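Local atomic coordinates of putative exported protein (Bordetella parapertussis, PDB entry 3OCJ), a protein that is of unknown function but contains a Rossmann-like methyltransferase domain, probably AdoMet-dependent, and holds a palmitic acid in the crystal. Residues A20-Q25 / L62-N67; V41-E46 / A85-V90; L95-A100 / L255-L260. One frame throughout, in Å; residues are numbered along the deposited sequence.

Contact 1 of 3, residues A20-Q25 / L62-N67. With PLM (palmitic acid), chain D.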
loop_
_atom_site.group_PDB
_atom_site.type_symbol
_atom_site.label_atom_id
_atom_site.label_comp_id
_atom_site.label_asym_id
_atom_site.label_seq_id
_atom_site.Cartn_x
_atom_site.Cartn_y
_atom_site.Cartn_z
ATOM N N ALA A 20 8.214 6.529 -22.750
ATOM C CA ALA A 20 9.364 6.189 -23.572
ATOM C C ALA A 20 10.649 6.658 -22.900
ATOM O O ALA A 20 11.674 5.986 -22.976
ATOM C CB ALA A 20 9.232 6.807 -24.961
ATOM N N GLY A 21 10.588 7.825 -22.258
ATOM C CA GLY A 21 11.730 8.357 -21.530
ATOM C C GLY A 21 12.109 7.494 -20.336
ATOM O O GLY A 21 13.289 7.200 -20.114
HETATM N N MSE A 22 11.114 7.081 -19.555
HETATM C CA MSE A 22 11.385 6.233 -18.395
HETATM C C MSE A 22 11.965 4.883 -18.807
HETATM O O MSE A 22 12.847 4.344 -18.129
HETATM C CB MSE A 22 10.127 6.046 -17.548
HETATM C CG MSE A 22 9.575 7.355 -17.009
HETATM SE SE MSE A 22 10.826 8.405 -15.903
HETATM C CE MSE A 22 10.616 7.470 -14.208
ATOM N N VAL A 23 11.491 4.354 -19.934
ATOM C CA VAL A 23 12.010 3.096 -20.460
ATOM C C VAL A 23 13.451 3.258 -20.943
ATOM O O VAL A 23 14.295 2.405 -20.673
ATOM C CB VAL A 23 11.127 2.523 -21.584
ATOM C CG1 VAL A 23 11.809 1.335 -22.252
ATOM C CG2 VAL A 23 9.763 2.121 -21.027
ATOM N N ARG A 24 13.724 4.355 -21.648
ATOM C CA ARG A 24 15.084 4.652 -22.099
ATOM C C ARG A 24 16.054 4.726 -20.923
ATOM O O ARG A 24 17.151 4.173 -20.982
ATOM C CB ARG A 24 15.133 5.962 -22.896
ATOM C CG ARG A 24 14.437 5.905 -24.250
ATOM C CD ARG A 24 14.812 7.095 -25.135
ATOM N NE ARG A 24 14.428 8.375 -24.546
ATOM C CZ ARG A 24 13.268 8.985 -24.770
ATOM N NH1 ARG A 24 13.004 10.147 -24.188
ATOM N NH2 ARG A 24 12.372 8.434 -25.575
ATOM N N GLN A 25 15.645 5.409 -19.856
ATOM C CA GLN A 25 16.485 5.555 -18.665
ATOM C C GLN A 25 16.762 4.215 -17.986
ATOM O O GLN A 25 17.877 3.956 -17.535
ATOM C CB GLN A 25 15.862 6.548 -17.682
ATOM C CG GLN A 25 15.786 7.972 -18.228
ATOM C CD GLN A 25 14.907 8.885 -17.391
ATOM O OE1 GLN A 25 14.861 8.777 -16.168
ATOM N NE2 GLN A 25 14.209 9.799 -18.054
ATOM N N LEU A 62 6.253 4.805 -15.026
ATOM C CA LEU A 62 5.943 6.238 -15.137
ATOM C C LEU A 62 5.915 6.923 -13.784
ATOM O O LEU A 62 6.509 7.993 -13.605
ATOM C CB LEU A 62 4.581 6.447 -15.796
ATOM C CG LEU A 62 4.525 6.384 -17.311
ATOM C CD1 LEU A 62 3.086 6.295 -17.778
ATOM C CD2 LEU A 62 5.203 7.620 -17.893
ATOM N N TYR A 63 5.202 6.323 -12.832
ATOM C CA TYR A 63 4.847 7.030 -11.599
ATOM C C TYR A 63 5.531 6.498 -10.346
ATOM O O TYR A 63 5.489 7.137 -9.292
ATOM C CB TYR A 63 3.319 7.064 -11.421
ATOM C CG TYR A 63 2.629 7.569 -12.676
ATOM C CD1 TYR A 63 2.873 8.854 -13.158
ATOM C CD2 TYR A 63 1.762 6.752 -13.396
ATOM C CE1 TYR A 63 2.269 9.303 -14.327
ATOM C CE2 TYR A 63 1.145 7.201 -14.558
ATOM C CZ TYR A 63 1.401 8.467 -15.016
ATOM O OH TYR A 63 0.786 8.904 -16.179
ATOM N N ARG A 64 6.113 5.301 -10.441
ATOM C CA ARG A 64 6.989 4.771 -9.392
ATOM C C ARG A 64 6.291 4.615 -8.038
ATOM O O ARG A 64 6.903 4.711 -6.977
ATOM C CB ARG A 64 8.274 5.601 -9.297
ATOM C CG ARG A 64 9.029 5.621 -10.627
ATOM C CD ARG A 64 10.389 6.295 -10.538
ATOM N NE ARG A 64 10.293 7.675 -10.090
ATOM C CZ ARG A 64 10.747 8.112 -8.919
ATOM N NH1 ARG A 64 10.618 9.388 -8.595
ATOM N NH2 ARG A 64 11.335 7.277 -8.075
ATOM N N GLY A 65 4.997 4.347 -8.103
ATOM C CA GLY A 65 4.208 4.034 -6.925
ATOM C C GLY A 65 2.840 3.541 -7.359
ATOM O O GLY A 65 2.548 3.455 -8.556
ATOM N N LEU A 66 1.998 3.210 -6.388
ATOM C CA LEU A 66 0.662 2.719 -6.671
ATOM C C LEU A 66 -0.376 3.792 -6.409
ATOM O O LEU A 66 -0.259 4.559 -5.448
ATOM C CB LEU A 66 0.342 1.496 -5.811
ATOM C CG LEU A 66 1.202 0.258 -6.045
ATOM C CD1 LEU A 66 0.826 -0.842 -5.056
ATOM C CD2 LEU A 66 1.088 -0.241 -7.477
ATOM N N ASN A 67 -1.396 3.841 -7.255
ATOM C CA ASN A 67 -2.559 4.668 -6.975
ATOM C C ASN A 67 -3.708 3.783 -6.508
ATOM O O ASN A 67 -3.535 2.573 -6.284
ATOM C CB ASN A 67 -2.979 5.471 -8.205
ATOM C CG ASN A 67 -3.435 4.593 -9.346
ATOM O OD1 ASN A 67 -3.222 3.382 -9.331
ATOM N ND2 ASN A 67 -4.043 5.199 -10.351
HETATM C C1 PLM D . 1.643 0.992 -1.884
HETATM O O1 PLM D . 0.769 0.375 -1.241
HETATM O O2 PLM D . 1.345 2.102 -2.373
HETATM C C2 PLM D . 3.041 0.434 -2.094
HETATM C C3 PLM D . 3.185 -1.029 -1.673
HETATM C C4 PLM D . 4.531 -1.539 -2.191
HETATM C C5 PLM D . 4.915 -2.910 -1.651
HETATM C C6 PLM D . 3.985 -4.012 -2.149
HETATM C C7 PLM D . 3.591 -3.848 -3.611
HETATM C C8 PLM D . 4.754 -4.020 -4.582
HETATM C C9 PLM D . 4.205 -3.873 -5.997
HETATM C CA PLM D . 5.125 -4.457 -7.059
HETATM C CB PLM D . 4.306 -4.805 -8.298
HETATM C CC PLM D . 5.175 -4.963 -9.535
HETATM C CD PLM D . 4.312 -5.264 -10.752
HETATM C CE PLM D . 5.175 -5.248 -12.009
HETATM C CF PLM D . 4.335 -5.073 -13.265
HETATM C CG PLM D . 3.331 -6.198 -13.456
#
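Met22, present as selenomethionine, belongs to a helix-on-helix contact in the N-terminal helical part of the chain, where helix 15-33 rests against Leu62 in the last turn of helix 55-63 and Arg64 just beyond it. Its CG lies beside the Leu62 methyl CD2 at 4.5 Å. The chain then bends at both chi2 and chi3 and carries the methyl away from this leucine branch to the CD-NE part of Arg64, where Met22 CE is 3.9 Å from Arg64 CD and 4.1 Å from Arg64 NE. The two side chains cross at about a right angle, and the methyl lies against the CD-NE bond, oblique to the guanidinium. Arg64 is the first residue beyond the helix, and its positive phi of 60° swings the backbone out of helical geometry. Its polar end has another partner: NH2 is hydrogen-bonded to the carbonyl of Gln262. Further along the same loop, Leu66 CB stands 3.6 Å from O2 of the palmitic acid, and Tyr199 OH hydrogen-bonds both the fatty acid and Leu66 N. Beyond it, Asn67 caps helix 68-76 through OD1 to Trp70 N. The loop 64-67 thus joins helices 55-63 and 68-76, with helix 15-33 on its Met22 side and Leu66 touching both of the joined helices.

Contact 2 of 3, residues V41-E46 / A85-V90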
loop_
_atom_site.group_PDB
_atom_site.type_symbol
_atom_site.label_atom_id
_atom_site.label_comp_id
_atom_site.label_asym_id
_atom_site.label_seq_id
_atom_site.Cartn_x
_atom_site.Cartn_y
_atom_site.Cartn_z
ATOM N N VAL A 41 22.495 -9.071 -19.029
ATOM C CA VAL A 41 21.950 -7.865 -19.654
ATOM C C VAL A 41 20.735 -8.154 -20.536
ATOM O O VAL A 41 19.711 -7.465 -20.448
ATOM C CB VAL A 41 23.030 -7.118 -20.471
ATOM C CG1 VAL A 41 22.393 -6.163 -21.476
ATOM C CG2 VAL A 41 23.982 -6.376 -19.539
ATOM N N ALA A 42 20.851 -9.170 -21.386
ATOM C CA ALA A 42 19.751 -9.559 -22.261
ATOM C C ALA A 42 18.500 -9.902 -21.461
ATOM O O ALA A 42 17.395 -9.497 -21.819
ATOM C CB ALA A 42 20.158 -10.736 -23.147
ATOM N N ARG A 43 18.677 -10.642 -20.370
ATOM C CA ARG A 43 17.550 -11.042 -19.539
ATOM C C ARG A 43 16.910 -9.827 -18.875
ATOM O O ARG A 43 15.690 -9.724 -18.801
ATOM C CB ARG A 43 17.988 -12.073 -18.494
ATOM C CG ARG A 43 16.886 -12.526 -17.558
ATOM C CD ARG A 43 15.655 -12.989 -18.314
ATOM N NE ARG A 43 14.702 -13.656 -17.430
ATOM C CZ ARG A 43 13.481 -14.038 -17.791
ATOM N NH1 ARG A 43 13.046 -13.815 -19.026
ATOM N NH2 ARG A 43 12.690 -14.641 -16.913
ATOM N N GLN A 44 17.741 -8.898 -18.413
ATOM C CA GLN A 44 17.238 -7.677 -17.798
ATOM C C GLN A 44 16.421 -6.867 -18.794
ATOM O O GLN A 44 15.396 -6.274 -18.437
ATOM C CB GLN A 44 18.386 -6.827 -17.260
ATOM C CG GLN A 44 19.129 -7.451 -16.081
ATOM C CD GLN A 44 20.331 -6.629 -15.684
ATOM O OE1 GLN A 44 20.240 -5.406 -15.541
ATOM N NE2 GLN A 44 21.480 -7.292 -15.527
ATOM N N ILE A 45 16.877 -6.845 -20.042
ATOM C CA ILE A 45 16.167 -6.131 -21.093
ATOM C C ILE A 45 14.818 -6.798 -21.346
ATOM O O ILE A 45 13.814 -6.119 -21.563
ATOM C CB ILE A 45 17.009 -6.061 -22.382
ATOM C CG1 ILE A 45 18.181 -5.097 -22.177
ATOM C CG2 ILE A 45 16.156 -5.634 -23.568
ATOM C CD1 ILE A 45 19.134 -5.019 -23.353
ATOM N N GLU A 46 14.792 -8.127 -21.285
ATOM C CA GLU A 46 13.533 -8.859 -21.395
ATOM C C GLU A 46 12.584 -8.518 -20.246
ATOM O O GLU A 46 11.376 -8.384 -20.443
ATOM C CB GLU A 46 13.776 -10.369 -21.444
ATOM C CG GLU A 46 14.546 -10.846 -22.664
ATOM C CD GLU A 46 14.742 -12.355 -22.670
ATOM O OE1 GLU A 46 14.440 -13.004 -21.643
ATOM O OE2 GLU A 46 15.200 -12.891 -23.702
ATOM N N ALA A 85 0.099 -11.433 -19.156
ATOM C CA ALA A 85 1.218 -12.018 -19.882
ATOM C C ALA A 85 2.039 -12.858 -18.910
ATOM O O ALA A 85 1.941 -12.675 -17.697
ATOM C CB ALA A 85 2.068 -10.930 -20.526
ATOM N N PRO A 86 2.830 -13.806 -19.429
ATOM C CA PRO A 86 3.565 -14.719 -18.544
ATOM C C PRO A 86 4.430 -13.997 -17.498
ATOM O O PRO A 86 4.317 -14.281 -16.306
ATOM C CB PRO A 86 4.420 -15.535 -19.523
ATOM C CG PRO A 86 3.609 -15.545 -20.789
ATOM C CD PRO A 86 2.963 -14.177 -20.851
ATOM N N LEU A 87 5.268 -13.057 -17.920
ATOM C CA LEU A 87 6.149 -12.364 -16.981
ATOM C C LEU A 87 5.344 -11.475 -16.035
ATOM O O LEU A 87 5.606 -11.402 -14.825
ATOM C CB LEU A 87 7.166 -11.521 -17.743
ATOM C CG LEU A 87 8.438 -11.116 -17.006
ATOM C CD1 LEU A 87 9.145 -12.348 -16.456
ATOM C CD2 LEU A 87 9.357 -10.338 -17.942
ATOM N N GLU A 88 4.368 -10.783 -16.606
ATOM C CA GLU A 88 3.446 -9.965 -15.831
ATOM C C GLU A 88 2.842 -10.769 -14.685
ATOM O O GLU A 88 2.743 -10.285 -13.560
ATOM C CB GLU A 88 2.341 -9.460 -16.758
ATOM C CG GLU A 88 1.356 -8.508 -16.129
ATOM C CD GLU A 88 0.350 -7.976 -17.136
ATOM O OE1 GLU A 88 0.000 -8.692 -18.098
ATOM O OE2 GLU A 88 -0.096 -6.821 -16.976
ATOM N N ARG A 89 2.450 -12.006 -14.965
ATOM C CA ARG A 89 1.848 -12.851 -13.929
ATOM C C ARG A 89 2.856 -13.209 -12.820
ATOM O O ARG A 89 2.502 -13.253 -11.641
ATOM C CB ARG A 89 1.193 -14.102 -14.526
ATOM C CG ARG A 89 0.440 -14.935 -13.472
ATOM C CD ARG A 89 -0.285 -16.141 -14.098
ATOM N NE ARG A 89 -1.343 -15.760 -15.032
ATOM C CZ ARG A 89 -2.568 -15.390 -14.667
ATOM N NH1 ARG A 89 -2.874 -15.316 -13.373
ATOM N NH2 ARG A 89 -3.472 -15.060 -15.582
ATOM N N VAL A 90 4.113 -13.436 -13.191
ATOM C CA VAL A 90 5.160 -13.656 -12.195
ATOM C C VAL A 90 5.285 -12.443 -11.276
ATOM O O VAL A 90 5.391 -12.577 -10.051
ATOM C CB VAL A 90 6.518 -13.963 -12.844
ATOM C CG1 VAL A 90 7.603 -14.056 -11.774
ATOM C CG2 VAL A 90 6.441 -15.266 -13.629
#
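Leu87 reaches from the first turn of helix 86-94 to helix 41-53, where it meets Arg43 and Glu46. Its CB points toward the partner helix but remains 5.9 Å from the Glu46 carbonyl oxygen, so the methyls make the contact. CG stands anti to the backbone N (chi1 -160°), which extends the branch point across the gap; from there the two methyls diverge. CD2 approaches the main chain of helix 41-53, lying 3.8 Å from Glu46 O. CD1 goes to the end of Arg43, with NH2 at 4.2 Å, and sits oblique to the guanidinium plane. Arg43 gets there because CG leaves anti to its backbone N while the chain bends at chi2 (52°) before straightening. The guanidinium is held on its own helix, one turn from its root, by a salt bridge in which Arg43 NH1 donates to Glu46 OE1 at 3.1 Å, with an N-H...O angle of 154°. The oxygen lies near the guanidinium plane, 10° out of it. At the start of the other helix, Glu88, its chain extended, places OE1 where it accepts from Ala85 N, at the N-cap, at 2.9 Å through its anti lone pair. This is the glutamate half of a capping box. Its other oxygen, OE2, is hydrogen-bonded to Ser54 OG, and Glu88 also touches a palmitic acid. A single leucine thus spans the two helices at the surface of the molecule. Its methyls make van der Waals contact with a carbonyl and a guanidinium; no polar bond joins the two segments, and the Arg43-Glu46 salt bridge and the Ala85-Glu88 bond lie within them. The salt bridge probably steadies the Arg43 guanidinium against which Leu87 CD1 packs.

Contact 3 of 3, residues L95-A100 / L255-L260. With PLM (palmitic acid), chain D.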
loop_
_atom_site.group_PDB
_atom_site.type_symbol
_atom_site.label_atom_id
_atom_site.label_comp_id
_atom_site.label_asym_id
_atom_site.label_seq_id
_atom_site.Cartn_x
_atom_site.Cartn_y
_atom_site.Cartn_z
ATOM N N LEU A 95 6.521 -11.968 -6.541
ATOM C CA LEU A 95 7.408 -11.029 -5.863
ATOM C C LEU A 95 7.111 -11.031 -4.368
ATOM O O LEU A 95 5.961 -10.906 -3.966
ATOM C CB LEU A 95 7.262 -9.624 -6.444
ATOM C CG LEU A 95 7.566 -9.518 -7.940
ATOM C CD1 LEU A 95 7.380 -8.072 -8.388
ATOM C CD2 LEU A 95 8.976 -10.002 -8.257
ATOM N N PRO A 96 8.146 -11.191 -3.542
ATOM C CA PRO A 96 7.893 -11.266 -2.096
ATOM C C PRO A 96 7.074 -10.087 -1.551
ATOM O O PRO A 96 6.179 -10.323 -0.734
ATOM C CB PRO A 96 9.304 -11.284 -1.505
ATOM C CG PRO A 96 10.104 -12.021 -2.552
ATOM C CD PRO A 96 9.551 -11.490 -3.866
ATOM N N ALA A 97 7.350 -8.858 -1.983
ATOM C CA ALA A 97 6.601 -7.718 -1.465
ATOM C C ALA A 97 5.124 -7.743 -1.881
ATOM O O ALA A 97 4.249 -7.258 -1.156
ATOM C CB ALA A 97 7.256 -6.413 -1.891
ATOM N N VAL A 98 4.837 -8.306 -3.057
ATOM C CA VAL A 98 3.451 -8.406 -3.495
ATOM C C VAL A 98 2.725 -9.448 -2.643
ATOM O O VAL A 98 1.573 -9.235 -2.231
ATOM C CB VAL A 98 3.352 -8.777 -5.000
ATOM C CG1 VAL A 98 1.902 -9.021 -5.402
ATOM C CG2 VAL A 98 3.963 -7.659 -5.854
ATOM N N LEU A 99 3.381 -10.579 -2.387
ATOM C CA LEU A 99 2.791 -11.590 -1.526
ATOM C C LEU A 99 2.510 -10.983 -0.158
ATOM O O LEU A 99 1.449 -11.206 0.417
ATOM C CB LEU A 99 3.730 -12.785 -1.394
ATOM C CG LEU A 99 3.909 -13.609 -2.672
ATOM C CD1 LEU A 99 5.074 -14.577 -2.533
ATOM C CD2 LEU A 99 2.628 -14.367 -2.988
ATOM N N ALA A 100 3.448 -10.178 0.335
ATOM C CA ALA A 100 3.316 -9.551 1.648
ATOM C C ALA A 100 2.146 -8.560 1.718
ATOM O O ALA A 100 1.418 -8.532 2.703
ATOM C CB ALA A 100 4.610 -8.881 2.043
ATOM N N LEU A 255 16.075 -6.729 -8.634
ATOM C CA LEU A 255 16.475 -6.190 -9.926
ATOM C C LEU A 255 15.370 -5.294 -10.460
ATOM O O LEU A 255 15.617 -4.157 -10.885
ATOM C CB LEU A 255 16.760 -7.328 -10.906
ATOM C CG LEU A 255 17.188 -6.880 -12.305
ATOM C CD1 LEU A 255 18.478 -6.069 -12.248
ATOM C CD2 LEU A 255 17.352 -8.096 -13.201
ATOM N N VAL A 256 14.143 -5.795 -10.419
ATOM C CA VAL A 256 13.009 -5.046 -10.939
ATOM C C VAL A 256 12.824 -3.718 -10.200
ATOM O O VAL A 256 12.623 -2.675 -10.832
ATOM C CB VAL A 256 11.717 -5.888 -10.933
ATOM C CG1 VAL A 256 10.513 -5.040 -11.333
ATOM C CG2 VAL A 256 11.864 -7.071 -11.884
ATOM N N PHE A 257 12.898 -3.743 -8.871
ATOM C CA PHE A 257 12.708 -2.524 -8.088
ATOM C C PHE A 257 13.917 -1.590 -8.172
ATOM O O PHE A 257 13.784 -0.426 -8.527
ATOM C CB PHE A 257 12.419 -2.836 -6.604
ATOM C CG PHE A 257 11.059 -3.433 -6.327
ATOM C CD1 PHE A 257 10.176 -3.767 -7.344
ATOM C CD2 PHE A 257 10.672 -3.661 -5.009
ATOM C CE1 PHE A 257 8.924 -4.325 -7.048
ATOM C CE2 PHE A 257 9.431 -4.214 -4.710
ATOM C CZ PHE A 257 8.558 -4.548 -5.725
ATOM N N THR A 258 15.104 -2.086 -7.831
ATOM C CA THR A 258 16.260 -1.192 -7.735
ATOM C C THR A 258 16.709 -0.625 -9.074
ATOM O O THR A 258 17.101 0.538 -9.154
ATOM C CB THR A 258 17.469 -1.865 -7.065
ATOM O OG1 THR A 258 17.958 -2.927 -7.896
ATOM C CG2 THR A 258 17.073 -2.412 -5.716
ATOM N N ARG A 259 16.653 -1.434 -10.126
ATOM C CA ARG A 259 17.192 -1.003 -11.407
ATOM C C ARG A 259 16.139 -0.514 -12.396
ATOM O O ARG A 259 16.385 0.427 -13.149
ATOM C CB ARG A 259 18.026 -2.115 -12.044
ATOM C CG ARG A 259 18.792 -1.654 -13.266
ATOM C CD ARG A 259 19.826 -2.670 -13.695
ATOM N NE ARG A 259 20.808 -2.905 -12.643
ATOM C CZ ARG A 259 21.936 -3.585 -12.822
ATOM N NH1 ARG A 259 22.222 -4.089 -14.013
ATOM N NH2 ARG A 259 22.776 -3.754 -11.811
ATOM N N LEU A 260 14.973 -1.147 -12.410
ATOM C CA LEU A 260 14.006 -0.820 -13.456
ATOM C C LEU A 260 12.985 0.244 -13.046
ATOM O O LEU A 260 12.943 1.331 -13.635
ATOM C CB LEU A 260 13.323 -2.081 -13.989
ATOM C CG LEU A 260 14.280 -3.195 -14.428
ATOM C CD1 LEU A 260 13.509 -4.355 -15.046
ATOM C CD2 LEU A 260 15.330 -2.662 -15.406
HETATM C C1 PLM D . 1.643 0.992 -1.884
HETATM O O1 PLM D . 0.769 0.375 -1.241
HETATM O O2 PLM D . 1.345 2.102 -2.373
HETATM C C2 PLM D . 3.041 0.434 -2.094
HETATM C C3 PLM D . 3.185 -1.029 -1.673
HETATM C C4 PLM D . 4.531 -1.539 -2.191
HETATM C C5 PLM D . 4.915 -2.910 -1.651
HETATM C C6 PLM D . 3.985 -4.012 -2.149
HETATM C C7 PLM D . 3.591 -3.848 -3.611
HETATM C C8 PLM D . 4.754 -4.020 -4.582
HETATM C C9 PLM D . 4.205 -3.873 -5.997
HETATM C CA PLM D . 5.125 -4.457 -7.059
HETATM C CB PLM D . 4.306 -4.805 -8.298
HETATM C CC PLM D . 5.175 -4.963 -9.535
HETATM C CD PLM D . 4.312 -5.264 -10.752
HETATM C CE PLM D . 5.175 -5.248 -12.009
HETATM C CF PLM D . 4.335 -5.073 -13.265
HETATM C CG PLM D . 3.331 -6.198 -13.456
#
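Phe257 shares its ring edge between protein and ligand: Ala97 and a palmitic acid both lie at the edge, near the ring plane. Ala97 CB is 4.2 Å from Phe257 CE2, and carbon CA of the fatty acid is 3.7 Å from Phe257 CZ. Leu95 comes in obliquely, its CD1 4.3 Å from Phe257 CE1, and the same methyl is 4.0 Å from the ligand's CC. Roughly at right angles to the Phe257 contact, Val98 CG2 approaches the ligand's CA carbon to 3.6 Å. Ala97 O lies 3.4 Å from C6 of the fatty acid. With CG beside the backbone N (chi1 -71°), the phenylalanine ring reaches out from helix 247-261 toward helix 96-115. Helix 247-261 makes a wider pi-type turn at 256-260, marked by a weak bond from Leu260 N to Leu255 O at 3.4 Å. Trp265 stacks edge-to-face with Phe257, and Gln253 OE1 takes the N-H of Ala97 in the first turn of helix 96-115. Leucine, alanine, valine and phenylalanine thus line the middle of the alkyl chain, so this part of the ligand is held by dispersion and hydrophobic packing, with its hydrogen bond to Tyr199 made elsewhere.

How the contacts relate
From the N terminus, contact 1 joins helix 15-33 to the end of helix 55-63, closing a largely helical loop of 36 residues. Contact 2 starts inside that loop, on helix 41-53, and ends beyond it on helix 86-94; the segments alternate, so the two contacts cross. Contact 3 follows both in series and closes the longest loop, 154 residues that include the five parallel strands of the central sheet, bringing helix 247-261 back to helix 96-115. Contacts 2 and 3 touch where Gln44 meets Leu255 and Arg259. Contacts 1 and 3 do not touch, but both reach the same palmitic acid, contact 1 through the loop after helix 55-63 and contact 3 through helices 96-115 and 247-261.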